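Local coordinates for replicase polyprotein 1a (Avian infectious bronchitis virus, PDB 3LD1) that is a fragment of nsp2, a replicase polyprotein product whose own biochemical role is not established and which is released when the polyprotein is cleaved by viral proteases, at residues K97-E100 with L101-A105; L120-D123 with E124-P128; R37-F40 with D41-Q45; A18-F21 with Y22-H25. The protein carries 3 engineered substitutions. All coordinates share one frame; numbering follows the deposited sequence.

Interaction 1 (K97-E100 with L101-A105); sequences KYRE and LLKTA
Tyr98 and Leu102 meet one helical turn apart, near the C-terminal end of helix 93-103. The side chain of Leu102 can be followed outward. Its CB lies 3.5 Å from Arg99 O. Its CG then passes above the rim of the Tyr98 ring, on one face. With chi1 at -78°, CG stands beside the backbone N of Leu102, and the branch ending in CD1 leads back to the tyrosine. Leu102 CD1 is 3.5 Å from Tyr98 CE2 and 3.9 Å from the ring centroid, a CH-pi contact over the face. The tyrosine hydroxyl ends at helix 13-20, with weak hydrogen bonds to Asp17 and to the carbonyl of Gln14.

On another side of the helix, Arg99 and Lys103 run side by side in the same direction. Arg99 NE and Lys103 NZ are 3.6 Å apart. These are like charges, a proximity that is probably unfavourable unless solvent or another group screens it.

Four i to i+4 backbone bonds join the two halves. The last runs from Thr104 N to Glu100 O at 3.0 Å. Thr104 OG1 also bonds Leu101 O at 2.9 Å, just where the chain leaves helical geometry. Leu101 O takes a further bond from Trp108 NE1, in helix 105-108.

Tyr98, Leu101 and Leu102 face helix 140-162, touching Val142 and Met145. Lys97 reaches Glu130 of helix 128-134 in a salt bridge.

Interaction 2 (L120-D123 with E124-P128); sequences LTLD and EIFDP. Engineered in segment 120-123: Leu120 (natural residue Gln).
Leu122 and Phe126 meet across this turn, where helix 112-121 gives way to the connection into helix 128-134. Backbone hydrogen bonds come first. Leu122 O accepts two of them. Phe126 N lies 3.0 Å from Leu122 O, in the carbonyl plane. Ile125 N comes to Leu122 O from above that plane at 2.9 Å. One residue earlier in the chain, Thr121 O accepts from Glu124 N at 2.8 Å, an i to i+3 bond that suits the 3-10 geometry here. A CA-H...O contact adds to these, with Asp123 CA 3.2 Å from Phe126 O. Leu122 O also lies at the edge of the Phe126 ring, in its plane.

Apolar packing is light. Leu122 CD1 lies 4.0 Å from Phe126 CD1. The Phe126 ring also rests on Ile131 and Leu134 of helix 128-134.

Polar side chains make looser contacts. The extended Glu124 chain crosses the Thr121 side chain at a slant, with Glu124 OE1 3.5 Å from the Thr121 methyl CG2. Asp123 has its strongest partner elsewhere, in a salt bridge to Arg149. Asp127 caps the next helix through OD1, which bonds the backbone N of Glu130.

The chemistry is therefore mainly that of the main chain. Doubling of bonds on Leu122 O satisfies two successive N-H groups as the helical bonding ends. The charged ends of Asp123 and Asp127 tie the turn to what follows it.

Interaction 3 (R37-F40 with D41-Q45); sequences RQKF and DRNLQ
Arg37 and Asp41 cross obliquely, with the guanidinium and carboxylate planes 79° apart. Despite this tilt, Asp41 OD1 lies at the guanidinium edge, close to its plane. Arg37 NE donates to the syn lone pair of Asp41 OD1 at 2.7 Å, a short salt bridge between residues one helical turn (i, i+4) apart. The arginine chain bends at chi2, which turns NE toward the aspartate. Its far nitrogens bond elsewhere, NH2 in a salt bridge with Asp17 of helix 13-20. The acid of Asp41 thus probably helps to fix an arginine that joins two helices.

The Phe40 and Asp41 side chains cross at about a right angle, with ring and carboxylate planes 74° apart. Asp41 OD1 meets this ring too, in plane at its edge, 3.5 Å from Phe40 CD2.

Gln38 and Arg42 lie side by side and point the same way. Their amide and guanidinium planes are 33° apart. Gln38 CD sits 3.2 Å above one face of the Arg42 guanidinium, offset toward its rim. Gln38 NE2 and Arg42 NH1 are 3.1 Å apart, but both are donors. Lys39 and Asn43 also run alongside each other, more loosely, with Lys39 CG and Asn43 ND2 4.0 Å apart.

Regular i to i+4 backbone bonds carry the helix through all four steps. Helix 30-46 turns Arg37 and Phe40 toward helix 13-20, where both meet Phe20. Phe40 also packs on Phe52 of strand 50-54.

Interaction 4 (A18-F21 with Y22-H25); sequences ALFF and YTSH
A type I beta turn from Phe20 to Thr23 ends helix 13-20, and an ST turn follows it at Thr23. The tight part is the turn itself. Tyr22 N bonds Leu19 O at 3.0 Å, and Thr23 N bonds Phe20 O at 3.0 Å. The Tyr22 ring folds back along the helix end, with chi1 at -83° placing CG beside its own backbone N. Ala18 O then meets the ring edge in plane, 3.3 Å from Tyr22 CD2. The Tyr22 hydroxyl goes on to bond the carbonyl of Gly90. Leu19 and Phe20 are buried, Leu19 packing on Phe52 of strand 50-54 and Phe20 meeting Trp133 edge-to-face. Phe21, also buried, meets Phe94.

Thr23 packs more lightly. Its methyl CG2 stands over one face of the Phe20 ring, offset toward the rim, with Thr23 CG2 4.3 Å from Phe20 CE2.

The looser side begins after Thr23. Ser24 is partly exposed and turns away from the helix end, its hydroxyl bonding Glu53. His25 lies on the surface and makes no direct contact with residues 18-21. Its backbone is still held, since His25 N donates to Thr23 OG1 at 3.2 Å.

How the interactions relate
All four contacts lie in the N-terminal part of the chain. They form a series of touching neighbours: 3 touches 4, 4 touches 1 and 1 touches 2. Interactions 3 and 4 have centres about 12 Å apart, with Phe20 CD1 3.4 Å from Phe40 CD2. Between interactions 4 and 1 the Phe21 and Tyr98 rings meet edge-to-face, CE2 of Phe21 lying 3.6 Å from CD1 of Tyr98. Asp17 of helix 13-20 links interactions 1 and 3, by a weak bond to Tyr98 and a salt bridge to Arg37. Toward interaction 2, Lys97 NZ makes a weak bond to Ile125 O, and Lys97 CB packs on Phe126 CE2 at 3.9 Å. Interactions 2 and 3 are farthest apart, with centres about 26 Å apart.

Interaction 1 (K97-E100 with L101-A105)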
loop_
_atom_site.group_PDB
_atom_site.type_symbol
_atom_site.label_atom_id
_atom_site.label_comp_id
_atom_site.label_asym_id
_atom_site.label_seq_id
_atom_site.Cartn_x
_atom_site.Cartn_y
_atom_site.Cartn_z
ATOM N N LYS A 97 -2.967 -9.280 29.348
ATOM C CA LYS A 97 -3.929 -8.332 28.822
ATOM C C LYS A 97 -4.699 -8.974 27.650
ATOM O O LYS A 97 -5.936 -8.810 27.502
ATOM C CB LYS A 97 -3.228 -7.068 28.401
ATOM C CG LYS A 97 -2.447 -6.493 29.557
ATOM C CD LYS A 97 -1.984 -5.002 29.342
ATOM C CE LYS A 97 -1.036 -4.867 28.128
ATOM N NZ LYS A 97 -0.189 -3.559 27.899
ATOM N N TYR A 98 -3.992 -9.790 26.875
ATOM C CA TYR A 98 -4.617 -10.421 25.787
ATOM C C TYR A 98 -5.662 -11.377 26.259
ATOM O O TYR A 98 -6.722 -11.520 25.558
ATOM C CB TYR A 98 -3.586 -11.102 24.879
ATOM C CG TYR A 98 -4.127 -12.076 23.820
ATOM C CD1 TYR A 98 -4.683 -11.605 22.597
ATOM C CD2 TYR A 98 -4.036 -13.489 24.012
ATOM C CE1 TYR A 98 -5.148 -12.529 21.582
ATOM C CE2 TYR A 98 -4.504 -14.411 23.003
ATOM C CZ TYR A 98 -5.043 -13.923 21.799
ATOM O OH TYR A 98 -5.509 -14.812 20.820
ATOM N N ARG A 99 -5.391 -12.075 27.374
ATOM C CA ARG A 99 -6.399 -13.002 27.903
ATOM C C ARG A 99 -7.600 -12.130 28.266
ATOM O O ARG A 99 -8.720 -12.461 28.008
ATOM C CB ARG A 99 -5.937 -13.727 29.165
ATOM C CG ARG A 99 -6.665 -15.080 29.320
ATOM C CD ARG A 99 -7.031 -15.582 30.721
ATOM N NE ARG A 99 -6.311 -15.005 31.854
ATOM C CZ ARG A 99 -5.567 -15.684 32.740
ATOM N NH1 ARG A 99 -5.401 -17.019 32.624
ATOM N NH2 ARG A 99 -4.984 -15.020 33.751
ATOM N N GLU A 100 -7.327 -10.955 28.795
ATOM C CA GLU A 100 -8.382 -10.043 29.158
ATOM C C GLU A 100 -9.182 -9.580 27.900
ATOM O O GLU A 100 -10.402 -9.768 27.846
ATOM C CB GLU A 100 -7.836 -8.864 29.999
ATOM C CG GLU A 100 -8.811 -8.326 31.018
ATOM C CD GLU A 100 -9.054 -9.385 32.143
ATOM O OE1 GLU A 100 -8.056 -9.910 32.712
ATOM O OE2 GLU A 100 -10.226 -9.722 32.435
ATOM N N LEU A 101 -8.518 -8.998 26.892
ATOM C CA LEU A 101 -9.260 -8.638 25.675
ATOM C C LEU A 101 -10.190 -9.757 25.195
ATOM O O LEU A 101 -11.360 -9.458 24.936
ATOM C CB LEU A 101 -8.342 -8.228 24.560
ATOM C CG LEU A 101 -8.892 -7.575 23.283
ATOM C CD1 LEU A 101 -9.501 -6.189 23.552
ATOM C CD2 LEU A 101 -7.767 -7.390 22.280
ATOM N N LEU A 102 -9.707 -11.026 25.176
ATOM C CA LEU A 102 -10.536 -12.182 24.758
ATOM C C LEU A 102 -11.787 -12.333 25.572
ATOM O O LEU A 102 -12.890 -12.498 25.009
ATOM C CB LEU A 102 -9.811 -13.499 24.824
ATOM C CG LEU A 102 -8.858 -13.677 23.632
ATOM C CD1 LEU A 102 -7.853 -14.871 23.816
ATOM C CD2 LEU A 102 -9.588 -13.756 22.277
ATOM N N LYS A 103 -11.578 -12.270 26.884
ATOM C CA LYS A 103 -12.625 -12.275 27.863
ATOM C C LYS A 103 -13.713 -11.237 27.596
ATOM O O LYS A 103 -14.878 -11.548 27.699
ATOM C CB LYS A 103 -12.051 -12.106 29.285
ATOM C CG LYS A 103 -12.108 -13.415 30.109
ATOM C CD LYS A 103 -10.845 -13.713 31.021
ATOM C CE LYS A 103 -10.877 -15.216 31.583
ATOM N NZ LYS A 103 -9.814 -15.574 32.635
ATOM N N THR A 104 -13.348 -10.025 27.197
ATOM C CA THR A 104 -14.343 -9.017 26.872
ATOM C C THR A 104 -14.903 -9.074 25.423
ATOM O O THR A 104 -15.620 -8.189 25.017
ATOM C CB THR A 104 -13.816 -7.587 27.202
ATOM O OG1 THR A 104 -12.647 -7.273 26.422
ATOM C CG2 THR A 104 -13.544 -7.427 28.670
ATOM N N ALA A 105 -14.588 -10.089 24.622
ATOM C CA ALA A 105 -15.035 -10.045 23.195
ATOM C C ALA A 105 -16.519 -10.236 23.130
ATOM O O ALA A 105 -17.209 -9.729 22.255
ATOM C CB ALA A 105 -14.374 -11.076 22.380
#

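Interaction 2 (L120-D123 with E124-P128)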
loop_
_atom_site.group_PDB
_atom_site.type_symbol
_atom_site.label_atom_id
_atom_site.label_comp_id
_atom_site.label_asym_id
_atom_site.label_seq_id
_atom_site.Cartn_x
_atom_site.Cartn_y
_atom_site.Cartn_z
ATOM N N LEU A 120 -10.816 1.906 18.526
ATOM C CA LEU A 120 -10.407 3.283 18.398
ATOM C C LEU A 120 -9.719 3.624 19.713
ATOM O O LEU A 120 -8.784 4.403 19.789
ATOM C CB LEU A 120 -11.677 4.114 18.219
ATOM C CG LEU A 120 -11.593 5.633 18.490
ATOM C CD1 LEU A 120 -10.683 6.286 17.386
ATOM C CD2 LEU A 120 -12.979 6.253 18.576
ATOM N N THR A 121 -10.195 2.948 20.731
ATOM C CA THR A 121 -9.861 3.136 22.130
ATOM C C THR A 121 -8.714 2.229 22.616
ATOM O O THR A 121 -8.136 2.396 23.691
ATOM C CB THR A 121 -11.165 2.775 22.823
ATOM O OG1 THR A 121 -11.825 4.002 23.136
ATOM C CG2 THR A 121 -10.981 1.954 23.997
ATOM N N LEU A 122 -8.405 1.252 21.805
ATOM C CA LEU A 122 -7.407 0.272 22.072
ATOM C C LEU A 122 -6.080 0.719 22.750
ATOM O O LEU A 122 -5.544 0.045 23.633
ATOM C CB LEU A 122 -7.140 -0.441 20.758
ATOM C CG LEU A 122 -6.473 -1.756 20.961
ATOM C CD1 LEU A 122 -7.464 -2.610 21.649
ATOM C CD2 LEU A 122 -6.058 -2.341 19.618
ATOM N N ASP A 123 -5.547 1.845 22.344
ATOM C CA ASP A 123 -4.285 2.318 22.963
ATOM C C ASP A 123 -4.460 2.744 24.480
ATOM O O ASP A 123 -3.488 2.917 25.203
ATOM C CB ASP A 123 -3.728 3.490 22.130
ATOM C CG ASP A 123 -4.737 4.578 21.969
ATOM O OD1 ASP A 123 -5.907 4.263 21.665
ATOM O OD2 ASP A 123 -4.401 5.734 22.220
ATOM N N GLU A 124 -5.705 2.920 24.926
ATOM C CA GLU A 124 -5.985 3.070 26.336
ATOM C C GLU A 124 -5.531 1.850 27.105
ATOM O O GLU A 124 -5.365 1.915 28.279
ATOM C CB GLU A 124 -7.478 3.269 26.591
ATOM C CG GLU A 124 -8.066 4.590 26.168
ATOM C CD GLU A 124 -9.565 4.672 26.574
ATOM O OE1 GLU A 124 -10.153 3.593 26.942
ATOM O OE2 GLU A 124 -10.157 5.809 26.501
ATOM N N ILE A 125 -5.327 0.708 26.482
ATOM C CA ILE A 125 -4.844 -0.428 27.275
ATOM C C ILE A 125 -3.526 -0.996 26.726
ATOM O O ILE A 125 -2.763 -1.562 27.484
ATOM C CB ILE A 125 -5.959 -1.515 27.448
ATOM C CG1 ILE A 125 -7.158 -0.982 28.266
ATOM C CG2 ILE A 125 -5.407 -2.867 27.985
ATOM C CD1 ILE A 125 -6.945 -0.890 29.817
ATOM N N PHE A 126 -3.244 -0.797 25.437
ATOM C CA PHE A 126 -2.021 -1.267 24.792
ATOM C C PHE A 126 -1.116 -0.202 24.230
ATOM O O PHE A 126 -1.562 0.820 23.711
ATOM C CB PHE A 126 -2.408 -2.163 23.659
ATOM C CG PHE A 126 -3.112 -3.423 24.096
ATOM C CD1 PHE A 126 -4.519 -3.457 24.251
ATOM C CD2 PHE A 126 -2.390 -4.600 24.321
ATOM C CE1 PHE A 126 -5.215 -4.685 24.636
ATOM C CE2 PHE A 126 -3.062 -5.807 24.723
ATOM C CZ PHE A 126 -4.475 -5.843 24.893
ATOM N N ASP A 127 0.184 -0.447 24.305
ATOM C CA ASP A 127 1.132 0.497 23.705
ATOM C C ASP A 127 1.356 0.138 22.243
ATOM O O ASP A 127 0.808 -0.895 21.775
ATOM C CB ASP A 127 2.476 0.469 24.432
ATOM C CG ASP A 127 3.113 -0.910 24.446
ATOM O OD1 ASP A 127 3.317 -1.583 23.390
ATOM O OD2 ASP A 127 3.438 -1.332 25.563
ATOM N N PRO A 128 2.185 0.955 21.528
ATOM C CA PRO A 128 2.249 0.855 20.064
ATOM C C PRO A 128 2.703 -0.487 19.587
ATOM O O PRO A 128 2.194 -1.013 18.618
ATOM C CB PRO A 128 3.193 1.980 19.681
ATOM C CG PRO A 128 2.908 2.990 20.776
ATOM C CD PRO A 128 2.985 2.099 21.988
#

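Interaction 3 (R37-F40 with D41-Q45)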
loop_
_atom_site.group_PDB
_atom_site.type_symbol
_atom_site.label_atom_id
_atom_site.label_comp_id
_atom_site.label_asym_id
_atom_site.label_seq_id
_atom_site.Cartn_x
_atom_site.Cartn_y
_atom_site.Cartn_z
ATOM N N ARG A 37 6.080 -12.496 12.858
ATOM C CA ARG A 37 5.079 -13.473 13.241
ATOM C C ARG A 37 5.005 -14.550 12.147
ATOM O O ARG A 37 4.862 -15.734 12.426
ATOM C CB ARG A 37 3.733 -12.776 13.504
ATOM C CG ARG A 37 2.544 -13.712 13.854
ATOM C CD ARG A 37 2.862 -14.527 15.070
ATOM N NE ARG A 37 1.929 -15.657 15.381
ATOM C CZ ARG A 37 0.825 -15.449 16.080
ATOM N NH1 ARG A 37 0.525 -14.198 16.421
ATOM N NH2 ARG A 37 0.028 -16.447 16.392
ATOM N N GLN A 38 5.157 -14.150 10.897
ATOM C CA GLN A 38 5.130 -15.150 9.818
ATOM C C GLN A 38 6.299 -16.144 9.968
ATOM O O GLN A 38 6.091 -17.348 9.923
ATOM C CB GLN A 38 5.048 -14.473 8.423
ATOM C CG GLN A 38 5.772 -15.265 7.324
ATOM C CD GLN A 38 6.105 -14.374 6.071
ATOM O OE1 GLN A 38 5.219 -13.992 5.257
ATOM N NE2 GLN A 38 7.405 -14.030 5.938
ATOM N N LYS A 39 7.512 -15.652 10.204
ATOM C CA LYS A 39 8.691 -16.571 10.434
ATOM C C LYS A 39 8.434 -17.545 11.586
ATOM O O LYS A 39 8.800 -18.743 11.595
ATOM C CB LYS A 39 9.929 -15.730 10.779
ATOM C CG LYS A 39 11.233 -16.484 10.985
ATOM C CD LYS A 39 12.439 -15.459 11.041
ATOM C CE LYS A 39 13.753 -16.240 11.167
ATOM N NZ LYS A 39 14.836 -15.606 10.292
ATOM N N PHE A 40 7.806 -16.999 12.601
ATOM C CA PHE A 40 7.649 -17.823 13.761
ATOM C C PHE A 40 6.585 -18.906 13.475
ATOM O O PHE A 40 6.804 -20.099 13.740
ATOM C CB PHE A 40 7.355 -16.935 14.962
ATOM C CG PHE A 40 6.812 -17.669 16.138
ATOM C CD1 PHE A 40 7.642 -18.007 17.205
ATOM C CD2 PHE A 40 5.446 -18.012 16.208
ATOM C CE1 PHE A 40 7.117 -18.679 18.355
ATOM C CE2 PHE A 40 4.914 -18.669 17.325
ATOM C CZ PHE A 40 5.750 -19.003 18.406
ATOM N N ASP A 41 5.463 -18.529 12.872
ATOM C CA ASP A 41 4.494 -19.572 12.551
ATOM C C ASP A 41 5.108 -20.610 11.636
ATOM O O ASP A 41 4.773 -21.739 11.769
ATOM C CB ASP A 41 3.270 -19.008 11.857
ATOM C CG ASP A 41 2.641 -17.899 12.625
ATOM O OD1 ASP A 41 2.842 -17.771 13.917
ATOM O OD2 ASP A 41 1.931 -17.115 11.913
ATOM N N ARG A 42 5.945 -20.210 10.676
ATOM C CA ARG A 42 6.583 -21.198 9.795
ATOM C C ARG A 42 7.479 -22.135 10.573
ATOM O O ARG A 42 7.448 -23.350 10.348
ATOM C CB ARG A 42 7.468 -20.560 8.736
ATOM C CG ARG A 42 6.789 -19.814 7.665
ATOM C CD ARG A 42 7.843 -19.332 6.650
ATOM N NE ARG A 42 7.214 -18.652 5.498
ATOM C CZ ARG A 42 7.623 -17.506 4.916
ATOM N NH1 ARG A 42 8.624 -16.801 5.423
ATOM N NH2 ARG A 42 6.986 -17.032 3.843
ATOM N N ASN A 43 8.275 -21.563 11.478
ATOM C CA ASN A 43 9.223 -22.333 12.296
ATOM C C ASN A 43 8.498 -23.441 13.009
ATOM O O ASN A 43 8.962 -24.574 13.042
ATOM C CB ASN A 43 9.908 -21.454 13.355
ATOM C CG ASN A 43 11.199 -20.834 12.868
ATOM O OD1 ASN A 43 11.894 -21.446 12.069
ATOM N ND2 ASN A 43 11.553 -19.631 13.383
ATOM N N LEU A 44 7.358 -23.081 13.598
ATOM C CA LEU A 44 6.577 -24.024 14.368
ATOM C C LEU A 44 6.182 -25.193 13.526
ATOM O O LEU A 44 6.236 -26.302 14.004
ATOM C CB LEU A 44 5.360 -23.339 14.939
ATOM C CG LEU A 44 4.388 -24.099 15.848
ATOM C CD1 LEU A 44 5.021 -24.643 17.171
ATOM C CD2 LEU A 44 3.151 -23.215 16.170
ATOM N N GLN A 45 5.820 -24.965 12.258
ATOM C CA GLN A 45 5.282 -26.047 11.425
ATOM C C GLN A 45 6.344 -26.977 10.874
ATOM O O GLN A 45 6.023 -28.127 10.487
ATOM C CB GLN A 45 4.507 -25.464 10.212
ATOM C CG GLN A 45 3.292 -24.678 10.615
ATOM C CD GLN A 45 2.464 -25.443 11.660
ATOM O OE1 GLN A 45 2.125 -26.629 11.456
ATOM N NE2 GLN A 45 2.126 -24.766 12.781
#

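Interaction 4 (A18-F21 with Y22-H25)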
loop_
_atom_site.group_PDB
_atom_site.type_symbol
_atom_site.label_atom_id
_atom_site.label_comp_id
_atom_site.label_asym_id
_atom_site.label_seq_id
_atom_site.Cartn_x
_atom_site.Cartn_y
_atom_site.Cartn_z
ATOM N N ALA A 18 -1.113 -16.450 22.429
ATOM C CA ALA A 18 -0.561 -16.174 23.766
ATOM C C ALA A 18 0.884 -16.609 23.807
ATOM O O ALA A 18 1.700 -15.896 24.365
ATOM C CB ALA A 18 -1.317 -16.830 24.838
ATOM N N LEU A 19 1.191 -17.793 23.258
ATOM C CA LEU A 19 2.592 -18.268 23.195
ATOM C C LEU A 19 3.386 -17.175 22.485
ATOM O O LEU A 19 4.206 -16.522 23.094
ATOM C CB LEU A 19 2.698 -19.556 22.414
ATOM C CG LEU A 19 4.097 -20.090 22.059
ATOM C CD1 LEU A 19 4.977 -20.255 23.307
ATOM C CD2 LEU A 19 3.950 -21.427 21.282
ATOM N N PHE A 20 3.096 -16.900 21.217
ATOM C CA PHE A 20 3.872 -15.869 20.513
ATOM C C PHE A 20 4.018 -14.514 21.274
ATOM O O PHE A 20 5.020 -13.803 21.159
ATOM C CB PHE A 20 3.317 -15.583 19.093
ATOM C CG PHE A 20 4.187 -14.586 18.290
ATOM C CD1 PHE A 20 5.426 -14.987 17.771
ATOM C CD2 PHE A 20 3.767 -13.255 18.106
ATOM C CE1 PHE A 20 6.217 -14.052 17.044
ATOM C CE2 PHE A 20 4.513 -12.322 17.362
ATOM C CZ PHE A 20 5.750 -12.685 16.851
ATOM N N PHE A 21 3.014 -14.139 22.045
ATOM C CA PHE A 21 3.086 -12.842 22.673
ATOM C C PHE A 21 4.074 -12.709 23.842
ATOM O O PHE A 21 4.071 -11.690 24.560
ATOM C CB PHE A 21 1.695 -12.487 23.111
ATOM C CG PHE A 21 0.834 -12.057 21.996
ATOM C CD1 PHE A 21 1.413 -11.592 20.800
ATOM C CD2 PHE A 21 -0.574 -12.030 22.144
ATOM C CE1 PHE A 21 0.574 -11.163 19.741
ATOM C CE2 PHE A 21 -1.417 -11.618 21.079
ATOM C CZ PHE A 21 -0.846 -11.192 19.897
ATOM N N TYR A 22 4.899 -13.736 24.059
ATOM C CA TYR A 22 6.011 -13.636 25.008
ATOM C C TYR A 22 7.210 -13.004 24.354
ATOM O O TYR A 22 8.181 -12.710 25.045
ATOM C CB TYR A 22 6.428 -15.010 25.516
ATOM C CG TYR A 22 5.591 -15.495 26.648
ATOM C CD1 TYR A 22 6.137 -15.571 27.965
ATOM C CD2 TYR A 22 4.250 -15.927 26.431
ATOM C CE1 TYR A 22 5.317 -16.042 29.081
ATOM C CE2 TYR A 22 3.455 -16.399 27.518
ATOM C CZ TYR A 22 4.024 -16.419 28.837
ATOM O OH TYR A 22 3.318 -16.825 29.872
ATOM N N THR A 23 7.141 -12.808 23.029
ATOM C CA THR A 23 8.268 -12.350 22.218
ATOM C C THR A 23 8.856 -11.041 22.764
ATOM O O THR A 23 8.125 -10.215 23.378
ATOM C CB THR A 23 7.870 -12.133 20.751
ATOM O OG1 THR A 23 9.062 -11.939 19.973
ATOM C CG2 THR A 23 6.956 -10.911 20.621
ATOM N N SER A 24 10.175 -10.899 22.592
ATOM C CA SER A 24 10.885 -9.756 23.156
ATOM C C SER A 24 11.054 -8.806 21.988
ATOM O O SER A 24 11.381 -7.617 22.158
ATOM C CB SER A 24 12.266 -10.158 23.802
ATOM O OG SER A 24 13.031 -11.079 23.016
ATOM N N HIS A 25 10.798 -9.331 20.792
ATOM C CA HIS A 25 11.083 -8.589 19.615
ATOM C C HIS A 25 10.408 -7.253 19.680
ATOM O O HIS A 25 9.277 -7.187 20.132
ATOM C CB HIS A 25 10.687 -9.324 18.391
ATOM C CG HIS A 25 11.340 -8.784 17.171
ATOM N ND1 HIS A 25 10.950 -7.593 16.587
ATOM C CD2 HIS A 25 12.399 -9.233 16.460
ATOM C CE1 HIS A 25 11.715 -7.356 15.541
ATOM N NE2 HIS A 25 12.595 -8.340 15.437
#